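Local structure of probable hydrolase (Pseudomonas aeruginosa, 3OM8) at residues B[9-12]-B[13-17]; B[39-42]-B[43-46]; B[76-79]-B[80-84]; B[130-133]-B[134-137]. The protein is a probable hydrolase of the alpha/beta fold, possibly acting as a 3-oxoadipate enol-lactonase. One frame throughout, in Å; residues are numbered along the deposited sequence.

Overall arrangement
All four contacts are local, and they differ in place. Interaction 2 is the buried one: a 3-10 turn in the loop before helix 47-51, with a tryptophan packed inward and a histidine-carboxylate pair outward. Interactions 1 and 3 are partly buried and touch each other, their centres about 11 Å apart. The hairpin tip of interaction 1 rests on helix 76-90, which carries interaction 3, and Arg78 joins the two through Ser12. Interaction 1 relies on a threonine hydroxyl and interaction 3 on an arginine-aspartate salt bridge. Interaction 4 is a surface contact, its centre about 28 Å from those of interactions 1 and 2, where neutral side chains bond to backbone carbonyls.

Interaction 1. Residues B[9-12]-B[13-17]; sequences LATS and DGASL
Thr11 OG1 is held by two partners across the turn. Thr11 OG1 donates to Asp13 OD1 at 2.6 Å, approaching that oxygen nearly along its C-O axis. It also accepts the backbone N-H of Ala15, with a Thr11 OG1 to Ala15 N distance of 2.9 Å. One bond given and one received fix the rotation of the hydroxyl. The first torsion of Thr11 (chi1 64°) sets OG1 between its own N and carbonyl carbon and puts CG2 anti to the carbonyl carbon, beside the backbone N. Thr11 CG2 then meets Leu17 CD1 at 3.8 Å, and the two side chains cross at about a right angle. Thr11 to Gly14 form a type I beta turn, closed by Gly14 N to Thr11 O at 3.1 Å. This turn is the tip of the beta hairpin that joins strand 7-10 to strand 16-22, at the edge of the alpha/beta hydrolase sheet. Thr11 N donates to Ala15 O at 3.0 Å and carries the pairing toward the strands. Leu9 and Leu17 form an antiparallel hydrogen-bonded pair, and Leu9 N reaches Leu17 O at 2.8 Å. Ala10 and Ser16 are the non-hydrogen-bonded pair beside it, with side chains on the other face of the sheet. Leu9 and Leu17 both pack on helix 76-90. Asp13 OD2 forms a salt bridge with Arg62, and Ser12 OG bonds to Glu85 and Arg78.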
loop_
_atom_site.group_PDB
_atom_site.type_symbol
_atom_site.label_atom_id
_atom_site.label_comp_id
_atom_site.label_asym_id
_atom_site.label_seq_id
_atom_site.Cartn_x
_atom_site.Cartn_y
_atom_site.Cartn_z
ATOM N N LEU B 9 4.335 21.477 31.081
ATOM C CA LEU B 9 5.434 22.276 30.569
ATOM C C LEU B 9 4.942 23.691 30.281
ATOM O O LEU B 9 3.931 23.876 29.598
ATOM C CB LEU B 9 5.979 21.658 29.282
ATOM C CG LEU B 9 7.036 22.490 28.559
ATOM C CD1 LEU B 9 8.334 22.498 29.351
ATOM C CD2 LEU B 9 7.264 21.954 27.155
ATOM N N ALA B 10 5.649 24.689 30.802
ATOM C CA ALA B 10 5.348 26.066 30.452
ATOM C C ALA B 10 6.157 26.417 29.219
ATOM O O ALA B 10 7.380 26.447 29.265
ATOM C CB ALA B 10 5.686 27.013 31.609
ATOM N N THR B 11 5.468 26.678 28.117
ATOM C CA THR B 11 6.123 27.025 26.866
ATOM C C THR B 11 6.700 28.434 26.882
ATOM O O THR B 11 6.335 29.268 27.720
ATOM C CB THR B 11 5.143 26.926 25.698
ATOM O OG1 THR B 11 4.106 27.898 25.865
ATOM C CG2 THR B 11 4.518 25.546 25.657
ATOM N N SER B 12 7.586 28.699 25.927
ATOM C CA SER B 12 8.224 30.002 25.795
ATOM C C SER B 12 7.224 31.130 25.533
ATOM O O SER B 12 7.525 32.301 25.795
ATOM C CB SER B 12 9.248 29.970 24.663
ATOM O OG SER B 12 8.623 29.618 23.442
ATOM N N ASP B 13 6.051 30.789 25.004
ATOM C CA ASP B 13 5.044 31.803 24.686
ATOM C C ASP B 13 3.878 31.797 25.673
ATOM O O ASP B 13 2.802 32.324 25.383
ATOM C CB ASP B 13 4.531 31.637 23.255
ATOM C CG ASP B 13 3.708 30.376 23.073
ATOM O OD1 ASP B 13 3.962 29.391 23.798
ATOM O OD2 ASP B 13 2.808 30.374 22.206
ATOM N N GLY B 14 4.089 31.185 26.833
ATOM C CA GLY B 14 3.154 31.302 27.941
ATOM C C GLY B 14 1.910 30.432 27.892
ATOM O O GLY B 14 0.855 30.830 28.388
ATOM N N ALA B 15 2.016 29.251 27.287
ATOM C CA ALA B 15 0.947 28.265 27.401
ATOM C C ALA B 15 1.422 27.153 28.326
ATOM O O ALA B 15 2.586 27.125 28.714
ATOM C CB ALA B 15 0.569 27.726 26.048
ATOM N N SER B 16 0.519 26.254 28.702
ATOM C CA SER B 16 0.877 25.103 29.521
ATOM C C SER B 16 0.497 23.820 28.784
ATOM O O SER B 16 -0.662 23.641 28.406
ATOM C CB SER B 16 0.169 25.172 30.874
ATOM O OG SER B 16 0.513 24.076 31.706
ATOM N N LEU B 17 1.477 22.943 28.563
ATOM C CA LEU B 17 1.244 21.657 27.882
ATOM C C LEU B 17 1.273 20.489 28.860
ATOM O O LEU B 17 2.231 20.321 29.609
ATOM C CB LEU B 17 2.288 21.419 26.790
ATOM C CG LEU B 17 2.293 22.415 25.633
ATOM C CD1 LEU B 17 3.367 22.040 24.631
ATOM C CD2 LEU B 17 0.930 22.465 24.974
#

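Interaction 2. Residues B[39-42]-B[43-46]; sequences TLHM and WDAQ
The His41 ring has the Asp44 carboxylate at its edge and Leu40 CD1 over the centre of one face, 3.8 Å above the plane. The ring and carboxylate planes are 77° apart. His41 ND1 donates to Asp44 OD1 at 2.8 Å, using the syn lone pair of that oxygen. A weak second bond runs from ND1 to Asp44 OD2, so both carboxylate oxygens share one N-H. The Trp43 ring has Met42, a selenomethionine, on one face. Met42 CG lies 3.9 Å from the centroid of the Trp43 five-membered ring and makes a CH-pi contact. Met42 and Trp43 run side by side in the same direction. The Met42 chain is extended beyond CG (chi2 166°), so SE continues above the ring in a more distant Met-aromatic contact. Leu40 O sits at the tryptophan edge. Residues 40-43 form a short 3-10 segment in the loop between strand 29-33 and helix 47-51 of the alpha/beta hydrolase fold. Asp44 N donates to His41 O at 3.2 Å, while Trp43 N to Leu40 O is a weak bond. Thr39 OG1 accepts from His41 N at 3.3 Å, which makes an ST turn. A water donates to Met42 O at 2.7 Å and accepts weakly from Ala45 N. Trp43 NE1 bonds to Asn34 OD1, and the side chain packs on Leu100 and Phe256. Asp44 OD2 also forms a salt bridge with Arg58, which bonds to Leu40 O as well.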
loop_
_atom_site.group_PDB
_atom_site.type_symbol
_atom_site.label_atom_id
_atom_site.label_comp_id
_atom_site.label_asym_id
_atom_site.label_seq_id
_atom_site.Cartn_x
_atom_site.Cartn_y
_atom_site.Cartn_z
ATOM N N THR B 39 -7.282 13.623 22.809
ATOM C CA THR B 39 -6.282 13.721 23.864
ATOM C C THR B 39 -5.301 12.548 23.780
ATOM O O THR B 39 -5.477 11.631 22.977
ATOM C CB THR B 39 -6.929 13.696 25.240
ATOM O OG1 THR B 39 -7.477 12.395 25.481
ATOM C CG2 THR B 39 -8.057 14.750 25.327
ATOM N N LEU B 40 -4.275 12.573 24.622
ATOM C CA LEU B 40 -3.267 11.520 24.623
ATOM C C LEU B 40 -3.868 10.155 24.971
ATOM O O LEU B 40 -3.222 9.127 24.805
ATOM C CB LEU B 40 -2.117 11.872 25.572
ATOM C CG LEU B 40 -2.496 12.137 27.033
ATOM C CD1 LEU B 40 -2.718 10.829 27.769
ATOM C CD2 LEU B 40 -1.448 12.977 27.747
ATOM N N HIS B 41 -5.107 10.135 25.450
ATOM C CA HIS B 41 -5.727 8.854 25.762
ATOM C C HIS B 41 -6.200 8.085 24.519
ATOM O O HIS B 41 -6.685 6.956 24.622
ATOM C CB HIS B 41 -6.864 9.021 26.770
ATOM C CG HIS B 41 -6.391 9.271 28.166
ATOM N ND1 HIS B 41 -5.818 8.287 28.941
ATOM C CD2 HIS B 41 -6.399 10.392 28.926
ATOM C CE1 HIS B 41 -5.492 8.790 30.118
ATOM N NE2 HIS B 41 -5.835 10.065 30.135
HETATM N N MSE B 42 -6.068 8.687 23.345
HETATM C CA MSE B 42 -6.438 7.967 22.137
HETATM C C MSE B 42 -5.438 6.840 21.871
HETATM O O MSE B 42 -5.707 5.949 21.073
HETATM C CB MSE B 42 -6.556 8.895 20.923
HETATM C CG MSE B 42 -5.236 9.413 20.401
HETATM SE SE MSE B 42 -5.416 10.214 18.641
HETATM C CE MSE B 42 -3.566 10.360 18.123
ATOM N N TRP B 43 -4.292 6.883 22.552
ATOM C CA TRP B 43 -3.253 5.861 22.406
ATOM C C TRP B 43 -3.229 4.832 23.538
ATOM O O TRP B 43 -2.330 3.999 23.577
ATOM C CB TRP B 43 -1.864 6.497 22.333
ATOM C CG TRP B 43 -1.681 7.536 21.267
ATOM C CD1 TRP B 43 -1.591 8.887 21.448
ATOM C CD2 TRP B 43 -1.519 7.307 19.860
ATOM N NE1 TRP B 43 -1.402 9.513 20.240
ATOM C CE2 TRP B 43 -1.356 8.566 19.248
ATOM C CE3 TRP B 43 -1.510 6.157 19.056
ATOM C CZ2 TRP B 43 -1.176 8.713 17.870
ATOM C CZ3 TRP B 43 -1.346 6.303 17.688
ATOM C CH2 TRP B 43 -1.179 7.572 17.108
ATOM N N ASP B 44 -4.187 4.887 24.461
ATOM C CA ASP B 44 -4.170 3.990 25.621
ATOM C C ASP B 44 -3.988 2.515 25.231
ATOM O O ASP B 44 -3.265 1.776 25.900
ATOM C CB ASP B 44 -5.438 4.140 26.476
ATOM C CG ASP B 44 -5.442 5.423 27.341
ATOM O OD1 ASP B 44 -6.525 5.776 27.868
ATOM O OD2 ASP B 44 -4.378 6.064 27.502
ATOM N N ALA B 45 -4.661 2.085 24.166
ATOM C CA ALA B 45 -4.621 0.679 23.770
ATOM C C ALA B 45 -3.223 0.240 23.314
ATOM O O ALA B 45 -2.843 -0.909 23.506
ATOM C CB ALA B 45 -5.666 0.383 22.691
ATOM N N GLN B 46 -2.469 1.172 22.734
ATOM C CA GLN B 46 -1.139 0.903 22.191
ATOM C C GLN B 46 -0.025 0.866 23.229
ATOM O O GLN B 46 1.077 0.398 22.936
ATOM C CB GLN B 46 -0.775 1.943 21.130
ATOM C CG GLN B 46 -1.383 1.681 19.770
ATOM C CD GLN B 46 -2.878 1.867 19.768
ATOM O OE1 GLN B 46 -3.377 2.970 20.012
ATOM N NE2 GLN B 46 -3.610 0.791 19.504
HETATM O O HOH W 1 -6.581 3.462 21.672
#

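Interaction 3. Residues B[76-79]-B[80-84]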
loop_
_atom_site.group_PDB
_atom_site.type_symbol
_atom_site.label_atom_id
_atom_site.label_comp_id
_atom_site.label_asym_id
_atom_site.label_seq_id
_atom_site.Cartn_x
_atom_site.Cartn_y
_atom_site.Cartn_z
ATOM N N LEU B 76 1.853 26.101 12.211
ATOM C CA LEU B 76 2.453 24.771 12.250
ATOM C C LEU B 76 3.754 24.816 13.048
ATOM O O LEU B 76 4.003 23.968 13.906
ATOM C CB LEU B 76 2.710 24.251 10.831
ATOM C CG LEU B 76 3.280 22.833 10.727
ATOM C CD1 LEU B 76 2.432 21.842 11.525
ATOM C CD2 LEU B 76 3.399 22.407 9.262
ATOM N N ALA B 77 4.566 25.829 12.763
ATOM C CA ALA B 77 5.876 25.978 13.381
ATOM C C ALA B 77 5.774 25.993 14.901
ATOM O O ALA B 77 6.617 25.424 15.596
ATOM C CB ALA B 77 6.550 27.251 12.877
ATOM N N ARG B 78 4.744 26.665 15.411
ATOM C CA ARG B 78 4.509 26.746 16.849
ATOM C C ARG B 78 4.139 25.383 17.430
ATOM O O ARG B 78 4.575 25.039 18.524
ATOM C CB ARG B 78 3.406 27.764 17.156
ATOM C CG ARG B 78 3.130 27.963 18.641
ATOM C CD ARG B 78 4.365 28.465 19.397
ATOM N NE ARG B 78 4.895 27.435 20.283
ATOM C CZ ARG B 78 5.938 27.591 21.093
ATOM N NH1 ARG B 78 6.334 26.579 21.854
ATOM N NH2 ARG B 78 6.585 28.747 21.146
ATOM N N LEU B 79 3.327 24.616 16.707
ATOM C CA LEU B 79 2.965 23.267 17.148
ATOM C C LEU B 79 4.188 22.330 17.166
ATOM O O LEU B 79 4.275 21.411 17.979
ATOM C CB LEU B 79 1.868 22.685 16.256
ATOM C CG LEU B 79 0.551 23.453 16.173
ATOM C CD1 LEU B 79 -0.429 22.719 15.259
ATOM C CD2 LEU B 79 -0.049 23.647 17.560
ATOM N N GLY B 80 5.128 22.566 16.260
ATOM C CA GLY B 80 6.364 21.807 16.240
ATOM C C GLY B 80 7.280 22.218 17.376
ATOM O O GLY B 80 7.926 21.378 17.999
ATOM N N GLU B 81 7.334 23.519 17.651
ATOM C CA GLU B 81 8.172 24.028 18.729
ATOM C C GLU B 81 7.736 23.478 20.086
ATOM O O GLU B 81 8.565 23.256 20.975
ATOM C CB GLU B 81 8.172 25.558 18.736
ATOM C CG GLU B 81 9.024 26.169 17.640
ATOM C CD GLU B 81 10.513 25.947 17.867
ATOM O OE1 GLU B 81 10.942 25.885 19.045
ATOM O OE2 GLU B 81 11.257 25.840 16.866
ATOM N N ASP B 82 6.434 23.257 20.242
ATOM C CA ASP B 82 5.913 22.638 21.455
ATOM C C ASP B 82 6.611 21.295 21.723
ATOM O O ASP B 82 7.032 21.006 22.846
ATOM C CB ASP B 82 4.397 22.441 21.345
ATOM C CG ASP B 82 3.613 23.754 21.453
ATOM O OD1 ASP B 82 4.211 24.821 21.741
ATOM O OD2 ASP B 82 2.382 23.714 21.251
ATOM N N VAL B 83 6.743 20.475 20.684
ATOM C CA VAL B 83 7.422 19.190 20.830
ATOM C C VAL B 83 8.890 19.410 21.197
ATOM O O VAL B 83 9.393 18.826 22.152
ATOM C CB VAL B 83 7.278 18.308 19.562
ATOM C CG1 VAL B 83 8.123 17.049 19.680
ATOM C CG2 VAL B 83 5.803 17.955 19.329
ATOM N N LEU B 84 9.562 20.283 20.458
ATOM C CA LEU B 84 10.961 20.564 20.734
ATOM C C LEU B 84 11.190 21.003 22.175
ATOM O O LEU B 84 12.184 20.618 22.789
ATOM C CB LEU B 84 11.511 21.599 19.760
ATOM C CG LEU B 84 11.474 21.140 18.303
ATOM C CD1 LEU B 84 12.115 22.180 17.404
ATOM C CD2 LEU B 84 12.181 19.809 18.153
#
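Residues 76-79 and 80-84 are successive turns at the start of helix 76-90, one of the helices of the alpha/beta hydrolase fold. Three i to i+4 backbone bonds join them. Gly80 N donates to Leu76 O at 3.0 Å, Glu81 N to Ala77 O at 2.9 Å, and Asp82 N to Arg78 O at 3.1 Å. The side chains repeat this spacing with an i to i+4 salt bridge between Arg78 and Asp82. The arginine leaves the helix with CG anti to its N (chi1 -177°). The chain bends at chi2 and chi3, which lays the guanidinium forward along the helix, beside the Asp82 carboxylate. The grip is side-on, with NE and NH1 both on one oxygen. The guanidinium and carboxylate planes are 41° apart, so the two groups are not coplanar. Glu81 CB lies over one face of the guanidinium, 3.7 Å above its plane and offset toward the rim. Asp82 OD1 has a further salt bridge to Arg62, and Arg78 NH1 has another to Glu85. Such a cluster of opposite charges probably keeps Asp82 ionised. On another side of the helix, Leu76 and Ala77 touch Trp109 of helix 102-113. Arg78 NH1 meets Asp82 OD1 at 2.8 Å, nearly in line with the C-O bond, whereas NE, at 3.1 Å, comes to the same OD1 from above the carboxylate plane.

Interaction 4. Residues B[130-133]-B[134-137]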
loop_
_atom_site.group_PDB
_atom_site.type_symbol
_atom_site.label_atom_id
_atom_site.label_comp_id
_atom_site.label_asym_id
_atom_site.label_seq_id
_atom_site.Cartn_x
_atom_site.Cartn_y
_atom_site.Cartn_z
ATOM N N LEU B 130 -3.818 19.814 2.825
ATOM C CA LEU B 130 -5.245 19.559 2.963
ATOM C C LEU B 130 -6.120 20.677 2.384
ATOM O O LEU B 130 -7.288 20.800 2.740
ATOM C CB LEU B 130 -5.589 19.289 4.432
ATOM C CG LEU B 130 -4.974 17.993 4.979
ATOM C CD1 LEU B 130 -5.121 17.884 6.490
ATOM C CD2 LEU B 130 -5.614 16.800 4.309
ATOM N N GLY B 131 -5.550 21.480 1.484
ATOM C CA GLY B 131 -6.291 22.531 0.801
ATOM C C GLY B 131 -7.401 21.978 -0.076
ATOM O O GLY B 131 -7.568 20.756 -0.168
ATOM N N PRO B 132 -8.173 22.864 -0.732
ATOM C CA PRO B 132 -8.058 24.329 -0.706
ATOM C C PRO B 132 -8.259 24.897 0.702
ATOM O O PRO B 132 -8.970 24.296 1.508
ATOM C CB PRO B 132 -9.197 24.784 -1.629
ATOM C CG PRO B 132 -9.493 23.605 -2.491
ATOM C CD PRO B 132 -9.288 22.427 -1.588
ATOM N N ALA B 133 -7.638 26.036 0.992
ATOM C CA ALA B 133 -7.708 26.634 2.334
ATOM C C ALA B 133 -9.117 27.084 2.759
ATOM O O ALA B 133 -9.432 27.109 3.952
ATOM C CB ALA B 133 -6.715 27.787 2.453
ATOM N N ALA B 134 -9.960 27.415 1.785
ATOM C CA ALA B 134 -11.309 27.932 2.061
ATOM C C ALA B 134 -12.081 27.128 3.102
ATOM O O ALA B 134 -12.687 27.682 4.007
ATOM C CB ALA B 134 -12.123 28.026 0.773
ATOM N N GLN B 135 -12.070 25.814 2.967
ATOM C CA GLN B 135 -12.857 24.975 3.854
ATOM C C GLN B 135 -12.463 25.126 5.323
ATOM O O GLN B 135 -13.242 24.781 6.210
ATOM C CB GLN B 135 -12.720 23.516 3.443
ATOM C CG GLN B 135 -11.314 22.992 3.605
ATOM C CD GLN B 135 -11.099 21.711 2.856
ATOM O OE1 GLN B 135 -11.641 20.669 3.221
ATOM N NE2 GLN B 135 -10.304 21.777 1.795
ATOM N N TRP B 136 -11.253 25.618 5.580
ATOM C CA TRP B 136 -10.769 25.715 6.953
ATOM C C TRP B 136 -11.208 27.024 7.615
ATOM O O TRP B 136 -11.531 27.042 8.800
ATOM C CB TRP B 136 -9.254 25.516 7.026
ATOM C CG TRP B 136 -8.844 24.179 6.489
ATOM C CD1 TRP B 136 -8.240 23.930 5.295
ATOM C CD2 TRP B 136 -9.049 22.895 7.112
ATOM N NE1 TRP B 136 -8.040 22.578 5.142
ATOM C CE2 TRP B 136 -8.530 21.921 6.240
ATOM C CE3 TRP B 136 -9.610 22.480 8.324
ATOM C CZ2 TRP B 136 -8.557 20.555 6.540
ATOM C CZ3 TRP B 136 -9.643 21.137 8.621
ATOM C CH2 TRP B 136 -9.117 20.181 7.731
ATOM N N ASP B 137 -11.230 28.105 6.840
ATOM C CA ASP B 137 -11.779 29.375 7.301
ATOM C C ASP B 137 -13.248 29.215 7.662
ATOM O O ASP B 137 -13.695 29.688 8.701
ATOM C CB ASP B 137 -11.617 30.444 6.227
ATOM C CG ASP B 137 -10.210 30.994 6.169
ATOM O OD1 ASP B 137 -9.581 31.143 7.239
ATOM O OD2 ASP B 137 -9.738 31.282 5.054
#
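Trp136 NE1 donates to Leu130 O at 3.1 Å, with the oxygen close to the plane of the indole. The donor stands well above the carbonyl plane of Leu130. Beside this bond, Leu130 CB touches Trp136 CZ2 at 3.9 Å. Gln135 NE2 bonds to Pro132 O at 2.9 Å, in the carbonyl plane and on a lone pair. The Gln135 chain starts between its N and carbonyl carbon (chi1 65°) and then runs extended, which takes the amide back to the loop. Gln135 CG lies over one face of the indole, 3.6 Å above the plane and toward its rim. Leu130, Gln135 and Trp136 thus make the close-packed part of the contact. A cis peptide bond precedes Pro132. In the backbone, Trp136 N donates to Ala133 O at 2.9 Å in the first turn of helix 134-145. The solvent side is looser: Ala134 and Asp137 are exposed, and Asp137 barely meets the loop, its OD1 forming a salt bridge with Arg196. Pro132 packs on Thr220 of the second subunit. The loop follows strand 118-124 and leads into helix 134-145, and Leu130 and Trp136 both rest on Val195 of helix 185-196.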